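Local coordinates for aminoglycoside phosphotransferase (Alicyclobacillus acidocaldarius subsp. acidocaldarius, PDB 4PDY), which probably transfers phosphate groups to small-molecule substrates, as a putative aminoglycoside phosphotransferase with a protein-kinase-like fold, at residues 255-260 with 277-281; 298-302 with 335-340. One frame throughout, in Å; residues are numbered along the deposited sequence. Where two conformers were deposited one is given.

Interaction 1 of 2, residues 255-260 with 277-281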
ATOM      1  N   ASP A 255      -6.817  -2.864  -0.418  1.00 10.34           N
ATOM      2  CA  ASP A 255      -5.745  -3.253   0.484  1.00 11.00           C
ATOM      3  C   ASP A 255      -5.375  -4.718   0.247  1.00 11.18           C
ATOM      4  O   ASP A 255      -4.195  -5.076   0.258  1.00 10.64           O
ATOM      5  CB  ASP A 255      -6.156  -3.036   1.945  1.00 11.69           C
ATOM      6  CG  ASP A 255      -5.819  -1.624   2.502  1.00 11.28           C
ATOM      7  OD1 ASP A 255      -5.127  -0.796   1.850  1.00 12.00           O
ATOM      8  OD2 ASP A 255      -6.316  -1.351   3.629  1.00 11.02           O
HETATM    9  N   MSE A 256      -6.373  -5.575   0.037  0.50 10.17           N
HETATM   10  CA  MSE A 256      -6.093  -6.988  -0.159  0.50 10.29           C
HETATM   11  C   MSE A 256      -5.252  -7.233  -1.392  0.50  9.86           C
HETATM   12  O   MSE A 256      -4.260  -7.966  -1.342  0.50 10.17           O
HETATM   13  CB  MSE A 256      -7.409  -7.760  -0.171  0.50  9.89           C
HETATM   14  CG  MSE A 256      -7.163  -9.242   0.046  0.50 10.22           C
HETATM   15 SE   MSE A 256      -8.842 -10.230  -0.083  0.50 12.89          SE
HETATM   16  CE  MSE A 256     -10.115  -9.296   1.090  0.50 12.28           C
ATOM     17  N   ALA A 257      -5.634  -6.614  -2.511  1.00 10.04           N
ATOM     18  CA  ALA A 257      -4.906  -6.779  -3.762  1.00  9.78           C
ATOM     19  C   ALA A 257      -3.507  -6.173  -3.687  1.00  9.18           C
ATOM     20  O   ALA A 257      -2.589  -6.702  -4.285  1.00  9.96           O
ATOM     21  CB  ALA A 257      -5.696  -6.185  -4.935  1.00 10.83           C
ATOM     22  N   HIS A 258      -3.378  -5.019  -3.055  1.00 10.35           N
ATOM     23  CA  HIS A 258      -2.045  -4.394  -2.943  1.00 10.40           C
ATOM     24  C   HIS A 258      -1.067  -5.227  -2.095  1.00 10.40           C
ATOM     25  O   HIS A 258       0.062  -5.444  -2.528  1.00 10.58           O
ATOM     26  CB  HIS A 258      -2.157  -2.947  -2.442  1.00 11.80           C
ATOM     27  CG  HIS A 258      -2.954  -2.056  -3.357  1.00 15.17           C
ATOM     28  ND1 HIS A 258      -3.639  -0.956  -2.902  1.00 17.13           N
ATOM     29  CD2 HIS A 258      -3.216  -2.141  -4.682  1.00 18.45           C
ATOM     30  CE1 HIS A 258      -4.256  -0.368  -3.914  1.00 18.75           C
ATOM     31  NE2 HIS A 258      -3.997  -1.058  -5.011  1.00 20.51           N
ATOM     32  N   LEU A 259      -1.542  -5.756  -0.983  1.00  9.55           N
ATOM     33  CA  LEU A 259      -0.742  -6.688  -0.199  1.00  9.53           C
ATOM     34  C   LEU A 259      -0.380  -7.915  -1.021  1.00 10.87           C
ATOM     35  O   LEU A 259       0.776  -8.355  -1.046  1.00 10.52           O
ATOM     36  CB  LEU A 259      -1.486  -7.099   1.059  1.00 10.40           C
ATOM     37  CG  LEU A 259      -0.744  -8.124   1.934  1.00  9.48           C
ATOM     38  CD1 LEU A 259       0.625  -7.630   2.415  1.00 10.06           C
ATOM     39  CD2 LEU A 259      -1.600  -8.485   3.114  1.00 10.99           C
ATOM     40  N   LEU A 260      -1.374  -8.481  -1.716  1.00  9.98           N
ATOM     41  CA  LEU A 260      -1.105  -9.669  -2.490  1.00  9.94           C
ATOM     42  C   LEU A 260      -0.089  -9.419  -3.597  1.00  8.95           C
ATOM     43  O   LEU A 260       0.779 -10.243  -3.853  1.00 10.38           O
ATOM     44  CB  LEU A 260      -2.415 -10.224  -3.077  1.00  9.85           C
ATOM     45  CG  LEU A 260      -3.341 -10.931  -2.090  1.00 11.55           C
ATOM     46  CD1 LEU A 260      -4.766 -11.046  -2.615  1.00 11.79           C
ATOM     47  CD2 LEU A 260      -2.836 -12.334  -1.769  1.00 12.31           C
ATOM     48  N   CYS A 277      -2.927 -14.535   3.353  1.00 11.47           N
ATOM     49  CA  CYS A 277      -3.667 -13.299   3.253  1.00 11.49           C
ATOM     50  C   CYS A 277      -5.196 -13.517   3.293  1.00 11.19           C
ATOM     51  O   CYS A 277      -5.896 -12.937   4.118  1.00 10.85           O
ATOM     52  CB  CYS A 277      -3.277 -12.606   1.962  1.00 12.27           C
ATOM     53  SG  CYS A 277      -4.142 -11.083   1.584  1.00 13.33           S
ATOM     54  N   PHE A 278      -5.709 -14.386   2.418  1.00 11.00           N
ATOM     55  CA  PHE A 278      -7.158 -14.570   2.299  1.00 11.41           C
ATOM     56  C   PHE A 278      -7.721 -15.122   3.613  1.00 11.51           C
ATOM     57  O   PHE A 278      -8.753 -14.677   4.090  1.00 13.09           O
ATOM     58  CB  PHE A 278      -7.502 -15.547   1.170  1.00 12.15           C
ATOM     59  CG  PHE A 278      -7.245 -15.015  -0.221  1.00 12.14           C
ATOM     60  CD1 PHE A 278      -7.696 -13.763  -0.593  1.00 12.64           C
ATOM     61  CD2 PHE A 278      -6.608 -15.797  -1.171  1.00 14.55           C
ATOM     62  CE1 PHE A 278      -7.496 -13.293  -1.873  1.00 14.94           C
ATOM     63  CE2 PHE A 278      -6.411 -15.326  -2.461  1.00 14.77           C
ATOM     64  CZ  PHE A 278      -6.846 -14.072  -2.805  1.00 13.94           C
ATOM     65  N   LEU A 279      -7.019 -16.090   4.204  1.00 11.98           N
ATOM     66  CA  LEU A 279      -7.496 -16.691   5.439  1.00 13.07           C
ATOM     67  C   LEU A 279      -7.695 -15.630   6.530  1.00 11.10           C
ATOM     68  O   LEU A 279      -8.637 -15.691   7.309  1.00 12.84           O
ATOM     69  CB  LEU A 279      -6.505 -17.747   5.940  1.00 15.64           C
ATOM     70  CG  LEU A 279      -6.972 -18.691   7.039  1.00 22.93           C
ATOM     71  CD1 LEU A 279      -8.026 -19.644   6.485  1.00 26.08           C
ATOM     72  CD2 LEU A 279      -5.784 -19.468   7.599  1.00 24.46           C
ATOM     73  N   HIS A 280      -6.766 -14.667   6.606  1.00 11.29           N
ATOM     74  CA  HIS A 280      -6.815 -13.688   7.679  1.00 11.73           C
ATOM     75  C   HIS A 280      -7.750 -12.522   7.411  1.00 11.84           C
ATOM     76  O   HIS A 280      -8.300 -11.977   8.353  1.00 14.37           O
ATOM     77  CB  HIS A 280      -5.398 -13.258   8.085  1.00 11.62           C
ATOM     78  CG  HIS A 280      -4.681 -14.351   8.799  1.00 12.82           C
ATOM     79  ND1 HIS A 280      -4.075 -15.391   8.138  1.00 11.87           N
ATOM     80  CD2 HIS A 280      -4.541 -14.608  10.123  1.00 16.10           C
ATOM     81  CE1 HIS A 280      -3.602 -16.257   9.024  1.00 13.66           C
ATOM     82  NE2 HIS A 280      -3.848 -15.786  10.234  1.00 16.39           N
ATOM     83  N   PHE A 281      -7.972 -12.159   6.141  1.00 12.03           N
ATOM     84  CA  PHE A 281      -9.112 -11.277   5.828  1.00 12.13           C
ATOM     85  C   PHE A 281     -10.446 -11.969   6.161  1.00 11.53           C
ATOM     86  O   PHE A 281     -11.321 -11.397   6.809  1.00 12.99           O
ATOM     87  CB  PHE A 281      -9.090 -10.810   4.358  1.00 11.12           C
ATOM     88  CG  PHE A 281      -8.232  -9.599   4.122  1.00 10.54           C
ATOM     89  CD1 PHE A 281      -8.768  -8.328   4.267  1.00 10.12           C
ATOM     90  CD2 PHE A 281      -6.906  -9.719   3.738  1.00 10.40           C
ATOM     91  CE1 PHE A 281      -7.989  -7.197   4.072  1.00 12.08           C
ATOM     92  CE2 PHE A 281      -6.116  -8.596   3.521  1.00  9.93           C
ATOM     93  CZ  PHE A 281      -6.669  -7.334   3.669  1.00  9.94           C
TER

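Interaction 2 of 2, residues 298-302 with 335-340. With SCN (thiocyanate ion), chain C.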
ATOM      1  N   ILE A 298      -7.787  -6.770 -10.227  1.00 12.38           N
ATOM      2  CA  ILE A 298      -6.632  -5.943  -9.953  1.00 11.54           C
ATOM      3  C   ILE A 298      -5.338  -6.736 -10.212  1.00 11.79           C
ATOM      4  O   ILE A 298      -4.448  -6.253 -10.906  1.00 12.50           O
ATOM      5  CB  ILE A 298      -6.673  -5.405  -8.508  1.00 12.22           C
ATOM      6  CG1 ILE A 298      -7.828  -4.429  -8.319  1.00 13.48           C
ATOM      7  CG2 ILE A 298      -5.371  -4.692  -8.146  1.00 12.79           C
ATOM      8  CD1 ILE A 298      -8.267  -4.272  -6.888  1.00 16.24           C
ATOM      9  N   LEU A 299      -5.219  -7.930  -9.625  1.00 10.84           N
ATOM     10  CA  LEU A 299      -4.011  -8.732  -9.813  1.00 12.71           C
ATOM     11  C   LEU A 299      -3.717  -9.166 -11.235  1.00 12.65           C
ATOM     12  O   LEU A 299      -2.558  -9.277 -11.630  1.00 12.45           O
ATOM     13  CB  LEU A 299      -4.055  -9.993  -8.997  1.00 13.45           C
ATOM     14  CG  LEU A 299      -4.003  -9.853  -7.511  1.00 14.57           C
ATOM     15  CD1 LEU A 299      -4.040 -11.229  -6.877  1.00 14.21           C
ATOM     16  CD2 LEU A 299      -2.731  -9.110  -7.127  1.00 15.22           C
ATOM     17  N   ARG A 300      -4.772  -9.394 -12.022  1.00 12.30           N
ATOM     18  CA  ARG A 300      -4.575  -9.847 -13.381  1.00 11.99           C
ATOM     19  C   ARG A 300      -3.930  -8.766 -14.242  1.00 10.15           C
ATOM     20  O   ARG A 300      -3.215  -9.072 -15.195  1.00 12.43           O
ATOM     21  CB  ARG A 300      -5.934 -10.251 -13.981  1.00 12.71           C
ATOM     22  CG  ARG A 300      -5.959 -10.606 -15.466  1.00 14.27           C
ATOM     23  CD  ARG A 300      -5.054 -11.748 -15.859  1.00 14.86           C
ATOM     24  NE  ARG A 300      -5.545 -13.025 -15.377  1.00 17.08           N
ATOM     25  CZ  ARG A 300      -4.943 -14.194 -15.595  1.00 17.18           C
ATOM     26  NH1 ARG A 300      -5.506 -15.302 -15.135  1.00 18.55           N
ATOM     27  NH2 ARG A 300      -3.802 -14.259 -16.288  1.00 18.51           N
ATOM     28  N   PHE A 301      -4.199  -7.503 -13.933  1.00 10.82           N
ATOM     29  CA  PHE A 301      -3.636  -6.422 -14.749  1.00 10.83           C
ATOM     30  C   PHE A 301      -2.105  -6.449 -14.653  1.00 10.03           C
ATOM     31  O   PHE A 301      -1.586  -6.608 -13.539  1.00 11.64           O
ATOM     32  CB  PHE A 301      -4.092  -5.052 -14.283  1.00 11.35           C
ATOM     33  CG  PHE A 301      -3.802  -3.990 -15.280  1.00 11.61           C
ATOM     34  CD1 PHE A 301      -4.715  -3.699 -16.302  1.00 13.95           C
ATOM     35  CD2 PHE A 301      -2.588  -3.317 -15.242  1.00 11.83           C
ATOM     36  CE1 PHE A 301      -4.420  -2.739 -17.240  1.00 14.71           C
ATOM     37  CE2 PHE A 301      -2.288  -2.358 -16.187  1.00 14.39           C
ATOM     38  CZ  PHE A 301      -3.203  -2.063 -17.189  1.00 15.39           C
ATOM     39  N   PRO A 302      -1.388  -6.281 -15.773  1.00 10.59           N
ATOM     40  CA  PRO A 302       0.085  -6.263 -15.755  1.00 12.04           C
ATOM     41  C   PRO A 302       0.646  -4.915 -15.262  1.00 12.68           C
ATOM     42  O   PRO A 302       1.216  -4.124 -16.013  1.00 12.19           O
ATOM     43  CB  PRO A 302       0.452  -6.569 -17.209  1.00 12.37           C
ATOM     44  CG  PRO A 302      -0.656  -5.943 -17.996  1.00 13.01           C
ATOM     45  CD  PRO A 302      -1.907  -6.122 -17.154  1.00 12.07           C
ATOM     46  N   ARG A 335       3.461 -16.678 -12.330  1.00 12.94           N
ATOM     47  CA  ARG A 335       2.360 -15.736 -12.109  1.00 12.36           C
ATOM     48  C   ARG A 335       1.078 -16.215 -12.816  1.00 12.52           C
ATOM     49  O   ARG A 335      -0.007 -16.223 -12.223  1.00 13.91           O
ATOM     50  CB  ARG A 335       2.767 -14.338 -12.591  1.00 12.65           C
ATOM     51  CG  ARG A 335       1.650 -13.309 -12.555  1.00 12.10           C
ATOM     52  CD  ARG A 335       2.148 -11.930 -12.959  1.00 12.86           C
ATOM     53  NE  ARG A 335       1.085 -10.941 -13.018  1.00 12.39           N
ATOM     54  CZ  ARG A 335       0.219 -10.822 -14.037  1.00 12.82           C
ATOM     55  NH1 ARG A 335       0.312 -11.616 -15.096  1.00 13.62           N
ATOM     56  NH2 ARG A 335      -0.723  -9.890 -13.991  1.00 15.38           N
ATOM     57  N   GLN A 336       1.217 -16.617 -14.081  0.50 12.90           N
ATOM     58  CA  GLN A 336       0.088 -17.171 -14.843  0.50 12.33           C
ATOM     59  C   GLN A 336      -0.505 -18.379 -14.128  0.50 13.35           C
ATOM     60  O   GLN A 336      -1.718 -18.486 -13.984  0.50 14.63           O
ATOM     61  CB  GLN A 336       0.530 -17.585 -16.251  0.50 11.74           C
ATOM     62  CG  GLN A 336       0.826 -16.423 -17.183  0.50 11.37           C
ATOM     63  CD  GLN A 336      -0.378 -15.537 -17.420  0.50 11.32           C
ATOM     64  OE1 GLN A 336      -1.459 -16.022 -17.755  0.50 12.46           O
ATOM     65  NE2 GLN A 336      -0.195 -14.245 -17.276  0.50 10.37           N
ATOM     66  N   ALA A 337       0.357 -19.282 -13.658  1.00 14.36           N
ATOM     67  CA  ALA A 337      -0.096 -20.497 -12.966  1.00 15.21           C
ATOM     68  C   ALA A 337      -0.863 -20.177 -11.684  1.00 14.20           C
ATOM     69  O   ALA A 337      -1.864 -20.797 -11.349  1.00 15.01           O
ATOM     70  CB  ALA A 337       1.087 -21.398 -12.646  1.00 14.27           C
ATOM     71  N   PHE A 338      -0.362 -19.208 -10.943  1.00 13.92           N
ATOM     72  CA  PHE A 338      -1.023 -18.807  -9.721  1.00 14.01           C
ATOM     73  C   PHE A 338      -2.396 -18.217  -9.995  1.00 14.09           C
ATOM     74  O   PHE A 338      -3.376 -18.565  -9.334  1.00 13.26           O
ATOM     75  CB  PHE A 338      -0.223 -17.809  -8.882  1.00 13.55           C
ATOM     76  CG  PHE A 338      -1.036 -17.274  -7.756  1.00 13.63           C
ATOM     77  CD1 PHE A 338      -1.267 -18.044  -6.623  1.00 15.00           C
ATOM     78  CD2 PHE A 338      -1.712 -16.075  -7.888  1.00 15.14           C
ATOM     79  CE1 PHE A 338      -2.133 -17.587  -5.637  1.00 14.52           C
ATOM     80  CE2 PHE A 338      -2.553 -15.610  -6.895  1.00 14.32           C
ATOM     81  CZ  PHE A 338      -2.752 -16.364  -5.761  1.00 15.15           C
ATOM     82  N   LEU A 339      -2.453 -17.303 -10.961  1.00 13.59           N
ATOM     83  CA  LEU A 339      -3.718 -16.658 -11.279  1.00 14.35           C
ATOM     84  C   LEU A 339      -4.722 -17.659 -11.824  1.00 13.61           C
ATOM     85  O   LEU A 339      -5.897 -17.531 -11.549  1.00 13.17           O
ATOM     86  CB  LEU A 339      -3.533 -15.478 -12.221  1.00 14.60           C
ATOM     87  CG  LEU A 339      -2.697 -14.324 -11.643  1.00 15.07           C
ATOM     88  CD1 LEU A 339      -2.344 -13.347 -12.752  1.00 16.32           C
ATOM     89  CD2 LEU A 339      -3.432 -13.627 -10.509  1.00 17.28           C
ATOM     90  N   ALA A 340      -4.238 -18.666 -12.541  1.00 13.75           N
ATOM     91  CA  ALA A 340      -5.087 -19.733 -13.062  1.00 12.59           C
ATOM     92  C   ALA A 340      -5.713 -20.577 -11.964  1.00 14.13           C
ATOM     93  O   ALA A 340      -6.908 -20.877 -11.977  1.00 15.20           O
ATOM     94  CB  ALA A 340      -4.290 -20.615 -13.996  1.00 14.05           C
TER
HETATM   95  S   SCN C 402       2.031  -6.987 -12.288  0.75 24.81           S
HETATM   96  C   SCN C 402       1.685  -8.014 -11.364  0.75 14.95           C
HETATM   97  N   SCN C 402       1.419  -8.800 -10.654  0.75 10.33           N
HETATM   98  O   HOH W   1      -3.491 -17.321 -15.767  1.00 21.63           O

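Interaction 1 of 2, residues 255-260 with 277-281
The sulfur of Cys-277 is the atom that several groups converge on: Leu-260 CG lies 3.8 Å from Cys-277 SG, and Leu-259 CD2 and Met-256 CG reach it at nearly the same range. Held anti to the backbone N (chi1 177°), SG reaches between Met-256, Leu-259 and Leu-260 of helix 252-266. This is antiparallel helix packing inside the helical part of the kinase-like fold; the two segments run at 154° to each other, their axes 11.2 Å apart, and no hydrogen bond crosses between them. Met-256, built as selenomethionine and deposited in two conformers, packs against both phenylalanines in the conformer described. Met-256 CG sits over one face of the Phe-281 ring, 3.9 Å from the centroid. A bend at chi3 (-50°) then folds the terminal methyl back over the same ring, with Met-256 CE 3.6 Å from Phe-281 CG. Met-256 SE stands farther above that face, 4.6 Å from the Phe-281 centroid, and lies at the edge of Phe-278, near the ring plane: a Met-aromatic contact with each. Replacing Phe-281 by an alanine would probably leave Met-256 CG and CE without their flat support and the selenium chain freer to turn. Val-295 of helix 289-300 also packs on Met-256 and Leu-260. Crossing the Phe-278 side chain at about a right angle, Leu-260 brings its CD1 to 3.6 Å from Phe-278 CE1.

Interaction 2 of 2, residues 298-302 with 335-340
Arg-335 NH2 reaches two successive backbone carbonyls near the C-terminal end of helix 289-300, an arginine side chain thus joining that helix end to helix 319-347. Arg-335 NH2 lies 2.9 Å from Arg-300 O, in the guanidinium plane, and 3.1 Å from Leu-299 O; both hydrogen bonds are weak, the one to Arg-300 O bent to 142°. The side chain is extended from CG to NE, which carries the guanidinium clear of its own helix. On another edge, Arg-335 NE makes a weak but fairly straight bond to the nitrogen of a thiocyanate, probably from the crystallisation liquor, at 3.2 Å.

The second polar link runs the other way. Arg-300 starts out pointing away from helix 319-347 and doubles back through bends at chi2 and chi3, bringing its NH2 to 3.3 Å from Gln-336 OE1. The guanidinium and amide planes stand 47° apart; the oxygen lies in the guanidinium plane, whereas the donor is tilted from the carbonyl plane. A water accepts from Arg-300 NH1 at 2.9 Å and donates to both Gln-336 O and Gln-336 OE1, tying the arginine to side chain and backbone alike.

Leu-339 supplies the carbon surface. Its CB lies over one face of the Arg-300 guanidinium, 3.5 Å from NH1 of Arg-300, and its CD2 makes an apolar contact with Leu-299 CB; within its own helix, CD1 lies over the Arg-335 guanidinium.

Asp-195 of helix 189-203 is the shared counter-charge in this helical region, forming salt bridges with both arginines and accepting a bond from Gln-336 NE2. Its carboxylate would therefore probably offset the two nearby positive charges, while Arg-335 would also suit the partial negative charge expected at a helix C-terminal end.

Overall arrangement
Following the chain from the N terminus, helix 252-266 comes first, and interaction 1 closes when helix 271-284 folds back along it after a short turn. Helix 289-300 comes next; its end opens interaction 2, which closes only after helix 303-315, on the long final helix 319-347. The two contacts are thus in series, neither nested nor crossing, with centres 15 Å apart. They touch directly, since helix 289-300 also packs against helix 252-266: Ala-257 CB lies 3.6 Å from Ile-298 CG2. Helix 289-300 so joins the hairpin of interaction 1 to the C-terminal helices, and helix 189-203 borders the second contact.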